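Local coordinates for protein flavin-containing monooxygenase (Allium sativum, PDB 6WPU) that uses a bound FAD to oxygenate the sulfur of S-allyl-L-cysteine, probably as a step toward the flavour compounds of garlic, at residues Glu348-Trp353 with Phe399-Trp404; Gly99-Pro104 with Cys409-Ile414; His322-Leu327 with Ser331-Gly336. All blocks are in the same frame, centred on the assembly; numbering follows the deposited sequence.

Interaction 1: residues Glu348-Trp353 with Phe399-Trp404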
loop_
_atom_site.group_PDB
_atom_site.type_symbol
_atom_site.label_atom_id
_atom_site.label_comp_id
_atom_site.label_asym_id
_atom_site.label_seq_id
_atom_site.Cartn_x
_atom_site.Cartn_y
_atom_site.Cartn_z
ATOM N N GLU A 348 8.273 8.478 4.896
ATOM C CA GLU A 348 9.131 9.273 5.767
ATOM C C GLU A 348 9.608 10.526 5.049
ATOM O O GLU A 348 9.514 11.643 5.582
ATOM C CB GLU A 348 10.316 8.412 6.221
ATOM C CG GLU A 348 11.318 9.050 7.206
ATOM C CD GLU A 348 12.411 8.041 7.622
ATOM O OE1 GLU A 348 12.534 6.979 6.951
ATOM O OE2 GLU A 348 13.137 8.292 8.614
ATOM N N LEU A 349 10.094 10.362 3.819
ATOM C CA LEU A 349 10.644 11.496 3.090
ATOM C C LEU A 349 9.541 12.427 2.599
ATOM O O LEU A 349 9.713 13.652 2.605
ATOM C CB LEU A 349 11.503 10.996 1.940
ATOM C CG LEU A 349 12.791 10.320 2.395
ATOM C CD1 LEU A 349 13.431 9.554 1.230
ATOM C CD2 LEU A 349 13.775 11.355 2.982
ATOM N N GLN A 350 8.396 11.872 2.197
ATOM C CA GLN A 350 7.265 12.718 1.834
ATOM C C GLN A 350 6.849 13.613 2.993
ATOM O O GLN A 350 6.587 14.804 2.811
ATOM C CB GLN A 350 6.079 11.870 1.395
ATOM C CG GLN A 350 6.217 11.243 0.033
ATOM C CD GLN A 350 4.940 10.546 -0.375
ATOM O OE1 GLN A 350 4.251 9.974 0.466
ATOM N NE2 GLN A 350 4.610 10.600 -1.663
ATOM N N SER A 351 6.747 13.048 4.188
ATOM C CA SER A 351 6.223 13.842 5.283
ATOM C C SER A 351 7.292 14.786 5.817
ATOM O O SER A 351 6.968 15.866 6.315
ATOM C CB SER A 351 5.672 12.922 6.372
ATOM O OG SER A 351 6.666 12.018 6.811
ATOM N N LYS A 352 8.565 14.409 5.670
ATOM C CA LYS A 352 9.660 15.326 5.955
ATOM C C LYS A 352 9.589 16.546 5.039
ATOM O O LYS A 352 9.789 17.684 5.479
ATOM C CB LYS A 352 10.993 14.587 5.794
ATOM C CG LYS A 352 12.179 15.193 6.524
ATOM C CD LYS A 352 13.448 14.363 6.279
ATOM C CE LYS A 352 13.377 12.981 6.934
ATOM N NZ LYS A 352 13.485 13.067 8.429
ATOM N N TRP A 353 9.272 16.323 3.766
ATOM C CA TRP A 353 9.104 17.415 2.816
ATOM C C TRP A 353 7.905 18.281 3.183
ATOM O O TRP A 353 8.003 19.520 3.225
ATOM C CB TRP A 353 8.942 16.827 1.417
ATOM C CG TRP A 353 8.845 17.812 0.302
ATOM C CD1 TRP A 353 9.596 18.948 0.129
ATOM C CD2 TRP A 353 7.948 17.747 -0.810
ATOM N NE1 TRP A 353 9.211 19.598 -1.022
ATOM C CE2 TRP A 353 8.207 18.875 -1.623
ATOM C CE3 TRP A 353 6.944 16.846 -1.198
ATOM C CZ2 TRP A 353 7.505 19.123 -2.803
ATOM C CZ3 TRP A 353 6.252 17.091 -2.373
ATOM C CH2 TRP A 353 6.539 18.223 -3.164
ATOM N N PHE A 399 13.550 5.296 -6.041
ATOM C CA PHE A 399 14.592 5.850 -5.190
ATOM C C PHE A 399 15.121 7.166 -5.728
ATOM O O PHE A 399 15.648 7.966 -4.949
ATOM C CB PHE A 399 15.731 4.843 -5.012
ATOM C CG PHE A 399 15.295 3.566 -4.361
ATOM C CD1 PHE A 399 14.744 3.582 -3.086
ATOM C CD2 PHE A 399 15.413 2.349 -5.029
ATOM C CE1 PHE A 399 14.334 2.417 -2.477
ATOM C CE2 PHE A 399 14.997 1.177 -4.429
ATOM C CZ PHE A 399 14.456 1.210 -3.151
ATOM N N ASP A 400 14.989 7.403 -7.037
ATOM C CA ASP A 400 15.235 8.737 -7.574
ATOM C C ASP A 400 14.193 9.721 -7.065
ATOM O O ASP A 400 14.513 10.882 -6.778
ATOM C CB ASP A 400 15.222 8.701 -9.100
ATOM C CG ASP A 400 16.310 7.807 -9.675
ATOM O OD1 ASP A 400 17.357 7.639 -9.010
ATOM O OD2 ASP A 400 16.111 7.277 -10.790
ATOM N N TYR A 401 12.936 9.270 -6.968
ATOM C CA TYR A 401 11.891 10.081 -6.358
ATOM C C TYR A 401 12.212 10.367 -4.896
ATOM O O TYR A 401 12.157 11.524 -4.451
ATOM C CB TYR A 401 10.543 9.371 -6.497
ATOM C CG TYR A 401 9.410 10.039 -5.757
ATOM C CD1 TYR A 401 8.982 9.557 -4.528
ATOM C CD2 TYR A 401 8.768 11.152 -6.283
ATOM C CE1 TYR A 401 7.938 10.154 -3.845
ATOM C CE2 TYR A 401 7.722 11.773 -5.596
ATOM C CZ TYR A 401 7.316 11.270 -4.376
ATOM O OH TYR A 401 6.273 11.878 -3.687
ATOM N N ASP A 402 12.533 9.317 -4.128
ATOM C CA ASP A 402 12.976 9.502 -2.748
ATOM C C ASP A 402 14.125 10.501 -2.666
ATOM O O ASP A 402 14.115 11.406 -1.825
ATOM C CB ASP A 402 13.419 8.169 -2.141
ATOM C CG ASP A 402 12.262 7.236 -1.830
ATOM O OD1 ASP A 402 11.084 7.657 -1.874
ATOM O OD2 ASP A 402 12.553 6.063 -1.530
ATOM N N ASP A 403 15.136 10.342 -3.529
ATOM C CA ASP A 403 16.290 11.235 -3.469
ATOM C C ASP A 403 15.897 12.671 -3.789
ATOM O O ASP A 403 16.439 13.610 -3.195
ATOM C CB ASP A 403 17.391 10.762 -4.417
ATOM C CG ASP A 403 18.166 9.576 -3.870
ATOM O OD1 ASP A 403 18.021 9.275 -2.672
ATOM O OD2 ASP A 403 18.917 8.938 -4.642
ATOM N N TRP A 404 14.966 12.867 -4.732
ATOM C CA TRP A 404 14.468 14.216 -4.984
ATOM C C TRP A 404 13.857 14.814 -3.717
ATOM O O TRP A 404 14.109 15.977 -3.380
ATOM C CB TRP A 404 13.445 14.212 -6.124
ATOM C CG TRP A 404 13.006 15.599 -6.492
ATOM C CD1 TRP A 404 13.579 16.417 -7.417
ATOM C CD2 TRP A 404 11.925 16.347 -5.909
ATOM N NE1 TRP A 404 12.920 17.626 -7.458
ATOM C CE2 TRP A 404 11.903 17.608 -6.542
ATOM C CE3 TRP A 404 10.977 16.070 -4.920
ATOM C CZ2 TRP A 404 10.969 18.589 -6.224
ATOM C CZ3 TRP A 404 10.043 17.049 -4.598
ATOM C CH2 TRP A 404 10.045 18.292 -5.255
#
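Two helices, 343-358 and 398-409, pack side by side here, with Leu349, Gln350 and Trp353 of the first facing Tyr401, Asp402 and Trp404 of the second in a largely buried interface. Over these turns the axes come within 9.8 Å and cross at only 27°, both running in the same N-to-C sense. The backbones are closest at Leu349 and Asp402. There the methyl CD1 of Leu349 reaches across at about a right angle to the Asp402 side chain and settles 3.6 Å from Asp402 CB, equally near that residue's carbonyl O.

Farther along both helices, the two tryptophans form a T-shaped pair. The edge of the Trp404 benzo ring comes down on one face of Trp353, off its centre, with Trp353 CZ2 and Trp404 CH2 3.6 Å apart and the planes at 83°. Trp353 gets there because its CG stands anti to the backbone N (chi1 -176°), which carries the indole across to the second helix.

The polar bond across the interface runs from Gln350 NE2 to Tyr401 OH, 2.9 Å and almost straight, with the hydroxyl in the plane of the amide. The other end of that amide is held too, since Gln350 OE1 accepts the backbone N-H of Gly336. Gripped at both ends, the amide has its flip settled. The tyrosine hydroxyl is also hydrogen-bonded to the carbonyl of Lys321, whose side chain makes a cation-pi contact with Trp404.

The Gln350 side chain lies about 8 Å from the flavin-adenine dinucleotide, and this is helix packing beside the FAD-binding domain: the helix that follows the last strand of its Rossmann-type sheet, backed by a helix from the C-terminal part of the chain.

Interaction 2: residues Gly99-Pro104 with Cys409-Ile414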
loop_
_atom_site.group_PDB
_atom_site.type_symbol
_atom_site.label_atom_id
_atom_site.label_comp_id
_atom_site.label_asym_id
_atom_site.label_seq_id
_atom_site.Cartn_x
_atom_site.Cartn_y
_atom_site.Cartn_z
ATOM N N GLY A 99 12.854 -0.725 6.528
ATOM C CA GLY A 99 12.799 0.136 7.699
ATOM C C GLY A 99 12.869 1.620 7.372
ATOM O O GLY A 99 13.457 2.045 6.381
ATOM N N PHE A 100 12.244 2.423 8.231
ATOM C CA PHE A 100 12.474 3.864 8.209
ATOM C C PHE A 100 13.967 4.186 8.229
ATOM O O PHE A 100 14.782 3.465 8.815
ATOM C CB PHE A 100 11.773 4.522 9.393
ATOM C CG PHE A 100 10.267 4.450 9.313
ATOM C CD1 PHE A 100 9.585 5.166 8.351
ATOM C CD2 PHE A 100 9.543 3.677 10.209
ATOM C CE1 PHE A 100 8.217 5.110 8.272
ATOM C CE2 PHE A 100 8.174 3.614 10.145
ATOM C CZ PHE A 100 7.496 4.326 9.168
ATOM N N LEU A 101 14.320 5.291 7.567
ATOM C CA LEU A 101 15.723 5.622 7.330
ATOM C C LEU A 101 16.509 5.820 8.624
ATOM O O LEU A 101 17.724 5.588 8.653
ATOM C CB LEU A 101 15.810 6.880 6.462
ATOM C CG LEU A 101 15.192 6.694 5.074
ATOM C CD1 LEU A 101 15.168 7.996 4.310
ATOM C CD2 LEU A 101 15.941 5.608 4.301
ATOM N N ASP A 102 15.865 6.269 9.695
ATOM C CA ASP A 102 16.593 6.475 10.944
ATOM C C ASP A 102 16.151 5.494 12.023
ATOM O O ASP A 102 16.332 5.754 13.213
ATOM C CB ASP A 102 16.443 7.921 11.425
ATOM C CG ASP A 102 15.016 8.253 11.831
ATOM O OD1 ASP A 102 14.101 7.434 11.566
ATOM O OD2 ASP A 102 14.811 9.326 12.431
ATOM N N TYR A 103 15.581 4.360 11.627
ATOM C CA TYR A 103 15.032 3.394 12.575
ATOM C C TYR A 103 15.117 2.014 11.946
ATOM O O TYR A 103 14.120 1.474 11.451
ATOM C CB TYR A 103 13.589 3.750 12.935
ATOM C CG TYR A 103 13.127 3.099 14.209
ATOM C CD1 TYR A 103 13.782 3.350 15.415
ATOM C CD2 TYR A 103 12.033 2.237 14.214
ATOM C CE1 TYR A 103 13.358 2.760 16.590
ATOM C CE2 TYR A 103 11.600 1.639 15.380
ATOM C CZ TYR A 103 12.264 1.903 16.563
ATOM O OH TYR A 103 11.830 1.307 17.719
ATOM N N PRO A 104 16.306 1.408 11.946
ATOM C CA PRO A 104 16.508 0.162 11.190
ATOM C C PRO A 104 15.587 -0.953 11.655
ATOM O O PRO A 104 15.392 -1.166 12.851
ATOM C CB PRO A 104 17.974 -0.182 11.466
ATOM C CG PRO A 104 18.614 1.158 11.746
ATOM C CD PRO A 104 17.566 1.943 12.481
ATOM N N CYS A 409 14.597 18.402 1.233
ATOM C CA CYS A 409 14.641 18.537 2.685
ATOM C C CYS A 409 16.031 18.748 3.242
ATOM O O CYS A 409 16.156 19.016 4.439
ATOM C CB CYS A 409 14.097 17.279 3.358
ATOM S SG CYS A 409 12.473 16.934 2.943
ATOM N N GLY A 410 17.068 18.585 2.433
ATOM C CA GLY A 410 18.402 18.501 2.990
ATOM C C GLY A 410 18.653 17.232 3.774
ATOM O O GLY A 410 19.367 17.272 4.779
ATOM N N TYR A 411 18.071 16.104 3.356
ATOM C CA TYR A 411 18.311 14.826 4.007
ATOM C C TYR A 411 19.236 13.977 3.146
ATOM O O TYR A 411 19.376 14.197 1.939
ATOM C CB TYR A 411 17.004 14.075 4.273
ATOM C CG TYR A 411 17.123 12.986 5.322
ATOM C CD1 TYR A 411 17.086 13.286 6.686
ATOM C CD2 TYR A 411 17.275 11.654 4.949
ATOM C CE1 TYR A 411 17.195 12.283 7.647
ATOM C CE2 TYR A 411 17.395 10.653 5.900
ATOM C CZ TYR A 411 17.355 10.969 7.243
ATOM O OH TYR A 411 17.471 9.951 8.162
ATOM N N SER A 412 19.895 13.019 3.792
ATOM C CA SER A 412 20.751 12.085 3.075
ATOM C C SER A 412 19.952 11.335 2.018
ATOM O O SER A 412 18.741 11.149 2.143
ATOM C CB SER A 412 21.374 11.089 4.047
ATOM O OG SER A 412 22.300 11.744 4.892
ATOM N N CYS A 413 20.644 10.921 0.962
ATOM C CA CYS A 413 20.067 10.127 -0.117
ATOM C C CYS A 413 19.963 8.654 0.289
ATOM O O CYS A 413 20.567 8.210 1.268
ATOM C CB CYS A 413 20.906 10.274 -1.396
ATOM S SG CYS A 413 20.818 11.934 -2.200
ATOM N N ILE A 414 19.165 7.897 -0.473
ATOM C CA ILE A 414 18.997 6.476 -0.191
ATOM C C ILE A 414 20.343 5.770 -0.322
ATOM O O ILE A 414 21.131 6.048 -1.240
ATOM C CB ILE A 414 17.941 5.868 -1.129
ATOM C CG1 ILE A 414 16.558 6.460 -0.837
ATOM C CG2 ILE A 414 17.890 4.341 -1.006
ATOM C CD1 ILE A 414 16.080 6.262 0.599
#
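Tyr411 and Ile414 close on Leu101 from a loop that leaves helix 398-409. The helix ends at Cys409, whose carbonyl is taken by Arg361. Gly410 then leaves the helix with a positive phi of 69°, and the next side chain heads toward residues 99-104.

That side chain is Tyr411. A chi1 of -161° swings the ring away from the backbone N and along the leucine, the two side chains sliding past each other in opposite directions. Tyr411 CE2 lies 3.8 Å from Leu101 CD1, an oblique approach, while Tyr411 OH reaches beyond to sit 3.9 Å from Leu101 CB and 4.0 Å from Asp102 CB. Lys352 of helix 343-358 also touches the tyrosine side chain.

Further along comes Ile414, which does its work with one methyl: Ile414 CD1 meets Leu101 CD2 at 3.8 Å, the two side chains crossing at about a right angle. Of the leucine fork, CD1 leans mainly on the tyrosine and CD2 on the isoleucine, and Pro345 and Leu349 add further contacts from helix 343-358. Ile414 N is hydrogen-bonded to Asp403 OD1, which ties the far end of the loop back to the helix it came from.

Leu101 sits in the type I turn from Phe100 to Tyr103, closed by Tyr103 N on Phe100 O at 3.1 Å, and its N lies close to Glu348 OE1, a probable though very short hydrogen bond. Asp102 turns its carboxylate to Arg39 and Arg43 in two salt bridges. The meeting of the loops is therefore apolar and nondirectional, set by shape, and the polar bonds of the two loops are made within the turn or to other parts of the chain, among them Glu348, Arg39, Arg43 and Asp403.

Interaction 3: residues His322-Leu327 with Ser331-Gly336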
loop_
_atom_site.group_PDB
_atom_site.type_symbol
_atom_site.label_atom_id
_atom_site.label_comp_id
_atom_site.label_asym_id
_atom_site.label_seq_id
_atom_site.Cartn_x
_atom_site.Cartn_y
_atom_site.Cartn_z
ATOM N N HIS A 322 2.952 13.726 -6.573
ATOM C CA HIS A 322 2.068 12.723 -5.971
ATOM C C HIS A 322 1.622 13.095 -4.557
ATOM O O HIS A 322 1.115 12.234 -3.819
ATOM C CB HIS A 322 2.703 11.314 -5.940
ATOM C CG HIS A 322 3.318 10.879 -7.239
ATOM N ND1 HIS A 322 2.579 10.348 -8.278
ATOM C CD2 HIS A 322 4.611 10.855 -7.649
ATOM C CE1 HIS A 322 3.385 10.043 -9.281
ATOM N NE2 HIS A 322 4.623 10.335 -8.924
ATOM N N VAL A 323 1.769 14.365 -4.163
ATOM C CA VAL A 323 1.577 14.758 -2.773
ATOM C C VAL A 323 0.603 15.926 -2.635
ATOM O O VAL A 323 -0.348 15.853 -1.847
ATOM C CB VAL A 323 2.936 15.094 -2.120
ATOM C CG1 VAL A 323 2.745 15.825 -0.779
ATOM C CG2 VAL A 323 3.734 13.824 -1.899
ATOM N N PHE A 324 0.844 17.015 -3.378
ATOM C CA PHE A 324 0.207 18.316 -3.162
ATOM C C PHE A 324 -0.791 18.648 -4.261
ATOM O O PHE A 324 -0.385 18.821 -5.418
ATOM C CB PHE A 324 1.265 19.424 -3.110
ATOM C CG PHE A 324 2.034 19.501 -1.831
ATOM C CD1 PHE A 324 1.415 19.881 -0.643
ATOM C CD2 PHE A 324 3.400 19.254 -1.819
ATOM C CE1 PHE A 324 2.141 19.986 0.548
ATOM C CE2 PHE A 324 4.136 19.365 -0.634
ATOM C CZ PHE A 324 3.498 19.735 0.553
ATOM N N PRO A 325 -2.073 18.817 -3.960
ATOM C CA PRO A 325 -2.990 19.434 -4.935
ATOM C C PRO A 325 -2.583 20.871 -5.197
ATOM O O PRO A 325 -2.569 21.690 -4.265
ATOM C CB PRO A 325 -4.360 19.365 -4.238
ATOM C CG PRO A 325 -4.195 18.365 -3.116
ATOM C CD PRO A 325 -2.742 18.447 -2.706
ATOM N N PRO A 326 -2.229 21.217 -6.446
ATOM C CA PRO A 326 -1.653 22.550 -6.700
ATOM C C PRO A 326 -2.509 23.693 -6.186
ATOM O O PRO A 326 -1.971 24.626 -5.582
ATOM C CB PRO A 326 -1.513 22.582 -8.226
ATOM C CG PRO A 326 -1.332 21.130 -8.609
ATOM C CD PRO A 326 -2.238 20.377 -7.662
ATOM N N LEU A 327 -3.830 23.631 -6.374
ATOM C CA LEU A 327 -4.684 24.733 -5.945
ATOM C C LEU A 327 -4.844 24.808 -4.432
ATOM O O LEU A 327 -5.204 25.866 -3.924
ATOM C CB LEU A 327 -6.057 24.621 -6.602
ATOM C CG LEU A 327 -6.027 24.937 -8.093
ATOM C CD1 LEU A 327 -7.419 24.863 -8.705
ATOM C CD2 LEU A 327 -5.385 26.305 -8.306
ATOM N N SER A 331 -1.805 23.396 2.298
ATOM C CA SER A 331 -2.722 23.075 3.386
ATOM C C SER A 331 -3.376 21.699 3.213
ATOM O O SER A 331 -3.928 21.150 4.173
ATOM C CB SER A 331 -3.778 24.189 3.514
ATOM O OG SER A 331 -4.735 24.142 2.471
ATOM N N LEU A 332 -3.330 21.113 2.023
ATOM C CA LEU A 332 -3.796 19.742 1.865
ATOM C C LEU A 332 -2.692 18.950 1.183
ATOM O O LEU A 332 -2.106 19.419 0.202
ATOM C CB LEU A 332 -5.107 19.683 1.074
ATOM C CG LEU A 332 -5.661 18.269 0.848
ATOM C CD1 LEU A 332 -6.139 17.642 2.165
ATOM C CD2 LEU A 332 -6.778 18.290 -0.179
ATOM N N SER A 333 -2.387 17.770 1.721
ATOM C CA SER A 333 -1.365 16.907 1.144
ATOM C C SER A 333 -1.714 15.442 1.402
ATOM O O SER A 333 -2.541 15.117 2.269
ATOM C CB SER A 333 0.012 17.238 1.715
ATOM O OG SER A 333 0.028 17.015 3.113
ATOM N N PHE A 334 -1.066 14.559 0.638
ATOM C CA PHE A 334 -1.295 13.116 0.716
ATOM C C PHE A 334 0.031 12.401 0.918
ATOM O O PHE A 334 0.987 12.659 0.179
ATOM C CB PHE A 334 -1.967 12.580 -0.563
ATOM C CG PHE A 334 -3.354 13.109 -0.799
ATOM C CD1 PHE A 334 -3.542 14.388 -1.301
ATOM C CD2 PHE A 334 -4.465 12.321 -0.532
ATOM C CE1 PHE A 334 -4.822 14.886 -1.523
ATOM C CE2 PHE A 334 -5.755 12.805 -0.756
ATOM C CZ PHE A 334 -5.930 14.092 -1.250
ATOM N N VAL A 335 0.087 11.487 1.893
ATOM C CA VAL A 335 1.274 10.660 2.113
ATOM C C VAL A 335 0.947 9.219 1.721
ATOM O O VAL A 335 -0.082 8.670 2.130
ATOM C CB VAL A 335 1.773 10.743 3.567
ATOM C CG1 VAL A 335 2.924 9.755 3.800
ATOM C CG2 VAL A 335 2.274 12.143 3.876
ATOM N N GLY A 336 1.816 8.615 0.915
ATOM C CA GLY A 336 1.689 7.202 0.599
ATOM C C GLY A 336 0.847 6.871 -0.617
ATOM O O GLY A 336 0.417 5.720 -0.751
HETATM O O HOH W 1 1.556 10.654 -1.638
#
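Val323 and Phe334 bring their backbones together where residues 322-327 run back, roughly antiparallel, along the outer edge of strand 332-334. That strand is the last of the parallel FAD-domain sheet. Its other edge is hydrogen-bonded to strand 175-178 through Ser331, Ser333 and Val335, so Phe334 N points the opposite way and gives its proton to Val323 O at 2.9 Å. The bond is bent, with an N-H...O angle of 139°, and Ser333 CA adds a CA-H...O contact to Val323 O at 3.3 Å. A classic beta bulge, with Val323 and Phe324 set opposite Tyr320, interrupts the regular alternation of residues 322-327.

The tight part lies at Pro325. Its CG rests against both Leu332 CD2 and Phe334 CE1, 3.9 Å from each, and it meets the phenylalanine ring at the edge. Pro325 CD presses to 3.1 Å from Leu332 O. Alongside, the Phe324 ring brings CD1 to 3.7 Å from Leu332 O, again at the ring edge, while its CE1 touches Ser333 CB. One face of this ring is covered by Val323 CG1, and Trp353 of helix 343-358 meets it edge-to-face.

Toward His322 direct pairing gives way. The carbonyl oxygens of His322 and Phe334 are 4.0 Å apart, and a water bridges them, donating to His322 O at 2.7 Å and to Phe334 O at 2.8 Å. This is the looser end, bridged by a single water, though its residues too are buried.

Regular pairing is broken off on both sides: Pro325 has no N-H for Leu332 O, and the His322 and Phe334 carbonyls are joined through the water. What joins the segments is a single direct backbone bond, apolar contact on one side of it and a bridging water on the other.

Helix 343-358 is the common element. Interaction 1 uses it directly, interaction 3 lies on the strand just before it in the chain, and the loops of interaction 2 rest against it from another direction. Interaction 1 touches each of the others directly, whereas interactions 2 and 3 do not meet, their nearest atoms being about 8 Å apart. Chemistry follows position. At the sheet edge, wholly buried, interaction 3 joins one backbone bond and a water bridge to apolar packing; between helices, interaction 1 combines aromatic rings with a side-chain hydrogen bond; nearer the surface, interaction 2 is smaller and apolar, joining chain regions some 300 residues apart.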